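Local coordinates for Lactamase_B domain-containing protein (Pontibacter korlensis, PDB 6XFR), which probably hydrolyses beta-lactams to substituted beta-amino acids with the help of zinc, as a class B metallo-beta-lactamase, at residues 31-36 against 200-205; 7-12 against 21-26. One frame throughout, in Å; residues are numbered along the deposited sequence.

Contact 1: 31-36 against 200-205; sequences VPSHGL and PSHGPW. With ZN (zinc ion), chain O.
Val31 reaches the zinc-binding loop through CG1, which lies obliquely beside the His202 imidazole. In this metallo-beta-lactamase fold, two beta sheets are packed between helices, and the contact joins strand 30-40 of one sheet to the loop that follows strand 197-200 of the other. Pro32 holds a zinc ligand from the second shell. Pro32 O accepts the ND1-H of His202 at 2.8 Å, almost straight (174° at the hydrogen) and in the plane of the imidazole. ND1 is thus the protonated nitrogen, and His202 NE2, across CE1 from ND1, binds the zinc ion at 2.0 Å; the bond to the carbonyl helps to fix the rotation of the imidazole. Asp82 and Cys160 complete the protein ligands, and a water lies 2.3 Å from the zinc ion. Ser33 places OG 3.4 Å from His202 CE1, while Lys83 NZ hydrogen-bonds to both Ser33 OG and Ser201 OG, bridging strand and loop next to the ligand Asp82. At His34 the backbone N donates to an in-plane lone pair of Ser201 O over 2.9 Å. The His34 side chain turns toward the loop, with CG anti to the carbonyl carbon (chi1 -57°), and slots its ring among loop carbonyls: Pro200 O lies at the ring edge, and Gly203 O is 3.0 Å from His34 NE2. The other ring nitrogen, His34 ND1, is hydrogen-bonded to Thr21 OG1, so the imidazole lies between strand 17-25 and the loop. Trp205 closes over one face of it in a T-shaped stack, centroids 5.0 Å apart and planes at 87°, with Trp205 CZ3 over the centre of the ring, 3.6 Å from His34 CE1.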
# COMPACT_ATOMS: atom_id res chain seq x y z
N VAL B 31 10.46 1.16 14.11
CA VAL B 31 10.21 2.26 13.19
C VAL B 31 10.69 1.84 11.81
O VAL B 31 11.88 1.51 11.64
CB VAL B 31 10.92 3.55 13.65
CG1 VAL B 31 10.90 4.57 12.56
CG2 VAL B 31 10.25 4.09 14.89
N PRO B 32 9.83 1.82 10.80
CA PRO B 32 10.29 1.57 9.43
C PRO B 32 10.77 2.85 8.74
O PRO B 32 10.41 3.97 9.10
CB PRO B 32 9.03 1.02 8.75
CG PRO B 32 7.90 1.74 9.45
CD PRO B 32 8.37 1.95 10.89
N SER B 33 11.61 2.64 7.72
CA SER B 33 12.01 3.68 6.79
C SER B 33 11.86 3.14 5.37
O SER B 33 12.37 2.06 5.05
CB SER B 33 13.46 4.13 7.04
OG SER B 33 13.58 5.51 6.68
N HIS B 34 11.09 3.86 4.56
CA HIS B 34 10.77 3.41 3.21
C HIS B 34 11.62 4.16 2.19
O HIS B 34 11.85 5.37 2.32
CB HIS B 34 9.28 3.59 2.92
CG HIS B 34 8.40 2.89 3.89
ND1 HIS B 34 8.54 1.55 4.19
CD2 HIS B 34 7.36 3.33 4.64
CE1 HIS B 34 7.63 1.20 5.09
NE2 HIS B 34 6.90 2.26 5.38
N GLY B 35 12.11 3.41 1.20
CA GLY B 35 12.62 3.98 -0.04
C GLY B 35 11.97 3.27 -1.21
O GLY B 35 11.16 2.36 -1.04
N LEU B 36 12.37 3.68 -2.42
CA LEU B 36 11.93 3.03 -3.65
C LEU B 36 13.10 2.38 -4.36
O LEU B 36 14.24 2.85 -4.30
CB LEU B 36 11.30 4.01 -4.62
CG LEU B 36 9.94 4.61 -4.34
CD1 LEU B 36 9.45 5.36 -5.60
CD2 LEU B 36 8.99 3.52 -3.93
N PRO B 200 5.04 7.67 2.13
CA PRO B 200 5.75 8.35 3.22
C PRO B 200 6.96 7.54 3.65
O PRO B 200 7.21 6.42 3.19
CB PRO B 200 4.70 8.39 4.33
CG PRO B 200 3.95 7.10 4.13
CD PRO B 200 3.93 6.85 2.61
N SER B 201 7.69 8.09 4.61
CA SER B 201 8.87 7.36 5.03
C SER B 201 8.58 6.37 6.14
O SER B 201 9.13 5.27 6.14
CB SER B 201 9.95 8.34 5.51
OG SER B 201 10.73 8.69 4.42
N HIS B 202 7.72 6.73 7.09
CA HIS B 202 7.69 6.05 8.37
C HIS B 202 6.32 5.45 8.70
O HIS B 202 6.00 5.20 9.87
CB HIS B 202 8.18 7.01 9.45
CG HIS B 202 9.56 7.54 9.19
ND1 HIS B 202 10.64 6.71 9.02
CD2 HIS B 202 10.02 8.80 9.07
CE1 HIS B 202 11.72 7.44 8.80
NE2 HIS B 202 11.37 8.71 8.83
N GLY B 203 5.53 5.15 7.68
CA GLY B 203 4.26 4.47 7.85
C GLY B 203 3.78 3.95 6.51
O GLY B 203 4.46 4.07 5.48
N PRO B 204 2.60 3.32 6.51
CA PRO B 204 2.04 2.76 5.27
C PRO B 204 1.69 3.85 4.28
O PRO B 204 1.35 4.97 4.65
CB PRO B 204 0.79 2.00 5.74
CG PRO B 204 0.98 1.85 7.27
CD PRO B 204 1.74 3.08 7.68
N TRP B 205 1.77 3.51 3.00
CA TRP B 205 1.44 4.46 1.95
C TRP B 205 -0.08 4.46 1.68
O TRP B 205 -0.83 3.63 2.18
CB TRP B 205 2.23 4.14 0.68
CG TRP B 205 2.44 2.64 0.45
CD1 TRP B 205 1.75 1.83 -0.42
CD2 TRP B 205 3.40 1.77 1.11
NE1 TRP B 205 2.21 0.54 -0.35
CE2 TRP B 205 3.22 0.47 0.57
CE3 TRP B 205 4.39 1.98 2.10
CZ2 TRP B 205 4.00 -0.63 0.99
CZ3 TRP B 205 5.17 0.88 2.51
CH2 TRP B 205 4.96 -0.41 1.95
ZN ZN O . 12.55 10.29 8.70
O HOH W 1 11.15 11.36 10.19

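Contact 2: 7-12 against 21-26; sequences QLEVTK and TSYKTY
Glu9 and Thr21 form an antiparallel hydrogen-bonded pair, with Glu9 N donating to Thr21 O at 2.8 Å and Thr21 N to Glu9 O at 2.6 Å, in a beta hairpin whose strand segments 8-12 and 21-25 run at 152° to each other. Leu8 and Ser22 make the adjacent non-hydrogen-bonded pair, where Leu8 CA also comes within 3.3 Å of Thr21 O in a CA-H...O contact. The side chains of this second pair share the face of the sheet that packs on helix 53-67. With CG anti to its backbone N (chi1 178°), Leu8 brings CD1 to 3.7 Å from Ser22 OG, a hydroxyl that is itself hydrogen-bonded to Trp51 N. Glu9 and Thr21 occupy the other face, together with Tyr23. The phenol of Tyr23 lies along the sheet toward Glu9, whose CB meets it at the ring edge, 3.8 Å from Tyr23 OH. Farther out the Glu9 chain bends at chi2 (-69°), leading the carboxylate away from the partner strand; OE2 accepts a weak bond from Val10 N. Backbone bonds therefore set the pairing of the strands, supplemented by a methyl-hydroxyl contact and a CB at the edge of a phenol, while the Ser22 hydroxyl, through Trp51, and the packing of Thr21 on Pro32 tie the hairpin to neighbouring parts of the fold.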
# COMPACT_ATOMS: atom_id res chain seq x y z
N GLN B 7 16.02 -6.00 10.15
CA GLN B 7 16.53 -6.35 8.83
C GLN B 7 16.12 -5.35 7.76
O GLN B 7 16.15 -4.12 7.96
CB GLN B 7 16.04 -7.73 8.40
CG GLN B 7 17.03 -8.82 8.62
CD GLN B 7 16.87 -9.91 7.60
OE1 GLN B 7 15.79 -10.04 6.99
NE2 GLN B 7 17.93 -10.69 7.38
N LEU B 8 15.74 -5.89 6.60
CA LEU B 8 15.27 -5.09 5.49
C LEU B 8 14.22 -5.89 4.75
O LEU B 8 14.39 -7.08 4.52
CB LEU B 8 16.40 -4.70 4.54
CG LEU B 8 15.85 -3.89 3.35
CD1 LEU B 8 16.51 -2.50 3.25
CD2 LEU B 8 15.99 -4.66 2.06
N GLU B 9 13.15 -5.21 4.35
CA GLU B 9 12.06 -5.84 3.64
C GLU B 9 11.77 -5.09 2.34
O GLU B 9 11.91 -3.87 2.28
CB GLU B 9 10.82 -5.87 4.50
CG GLU B 9 10.52 -7.23 4.93
CD GLU B 9 10.06 -8.05 3.75
OE1 GLU B 9 8.86 -7.99 3.41
OE2 GLU B 9 10.92 -8.72 3.11
N VAL B 10 11.41 -5.84 1.30
CA VAL B 10 11.13 -5.26 -0.01
C VAL B 10 9.75 -5.74 -0.47
O VAL B 10 9.46 -6.94 -0.42
CB VAL B 10 12.20 -5.62 -1.05
CG1 VAL B 10 11.90 -4.93 -2.37
CG2 VAL B 10 13.54 -5.21 -0.54
N THR B 11 8.89 -4.79 -0.87
CA THR B 11 7.59 -5.14 -1.41
C THR B 11 7.34 -4.44 -2.74
O THR B 11 7.70 -3.27 -2.90
CB THR B 11 6.46 -4.83 -0.41
OG1 THR B 11 6.74 -3.59 0.25
CG2 THR B 11 6.34 -5.94 0.63
N LYS B 12 6.68 -5.15 -3.65
CA LYS B 12 6.41 -4.65 -4.99
C LYS B 12 5.06 -3.94 -5.01
O LYS B 12 4.07 -4.45 -4.47
CB LYS B 12 6.41 -5.82 -5.98
CG LYS B 12 7.23 -5.57 -7.21
CD LYS B 12 7.12 -6.70 -8.23
CE LYS B 12 7.44 -6.15 -9.62
NZ LYS B 12 7.43 -7.24 -10.65
N THR B 21 12.14 -1.33 2.90
CA THR B 21 11.82 -0.87 4.25
C THR B 21 12.93 -1.34 5.17
O THR B 21 13.22 -2.53 5.26
CB THR B 21 10.45 -1.34 4.76
OG1 THR B 21 9.41 -0.80 3.94
CG2 THR B 21 10.21 -0.83 6.18
N SER B 22 13.58 -0.37 5.82
CA SER B 22 14.59 -0.59 6.84
C SER B 22 13.92 -0.51 8.20
O SER B 22 12.95 0.22 8.40
CB SER B 22 15.69 0.48 6.74
OG SER B 22 16.64 0.24 5.71
N TYR B 23 14.46 -1.25 9.16
CA TYR B 23 13.88 -1.20 10.49
C TYR B 23 14.93 -0.77 11.49
O TYR B 23 16.13 -0.99 11.31
CB TYR B 23 13.24 -2.56 10.89
CG TYR B 23 12.11 -2.98 9.97
CD1 TYR B 23 12.29 -3.98 9.02
CD2 TYR B 23 10.88 -2.34 10.01
CE1 TYR B 23 11.28 -4.35 8.15
CE2 TYR B 23 9.85 -2.70 9.14
CZ TYR B 23 10.06 -3.71 8.21
OH TYR B 23 9.04 -4.09 7.35
N LYS B 24 14.44 -0.14 12.55
CA LYS B 24 15.20 0.20 13.73
C LYS B 24 14.21 0.27 14.87
O LYS B 24 13.16 0.89 14.74
CB LYS B 24 15.89 1.56 13.59
CG LYS B 24 17.04 1.54 12.66
CD LYS B 24 18.12 2.45 13.16
CE LYS B 24 19.25 2.41 12.16
NZ LYS B 24 19.07 1.25 11.24
N THR B 25 14.58 -0.30 16.01
CA THR B 25 13.72 -0.18 17.18
C THR B 25 14.18 1.02 17.99
O THR B 25 15.37 1.17 18.29
CB THR B 25 13.73 -1.48 18.01
OG1 THR B 25 12.73 -1.40 19.04
CG2 THR B 25 15.10 -1.75 18.64
N TYR B 26 13.23 1.90 18.31
CA TYR B 26 13.50 3.18 18.96
C TYR B 26 12.71 3.23 20.26
O TYR B 26 11.48 3.40 20.23
CB TYR B 26 13.09 4.36 18.08
CG TYR B 26 14.20 4.97 17.27
CD1 TYR B 26 15.04 4.19 16.49
CD2 TYR B 26 14.38 6.35 17.27
CE1 TYR B 26 16.04 4.76 15.75
CE2 TYR B 26 15.37 6.92 16.52
CZ TYR B 26 16.20 6.12 15.77
OH TYR B 26 17.21 6.70 15.02

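In the fold
The two contacts come in series along the chain: residues 7-26 of contact 2 are complete before the first residue of contact 1, and their centres are about 8 Å apart. They share one five-stranded mixed sheet: contact 2 pairs its edge strand 8-14 with strand 17-25, and contact 1 begins on the next strand, 30-40, before crossing to the loop after strand 197-200 of the second five-stranded sheet. A probable backbone bond from Val31 N to Lys24 O helps knit them together. The N-terminal hairpin is thus joined, strand by strand, to a zinc-ligand loop. In this crystal assembly both also touch a second copy of the protein, through Pro204 and through Val10, whose O is hydrogen-bonded to Gln166 of that copy.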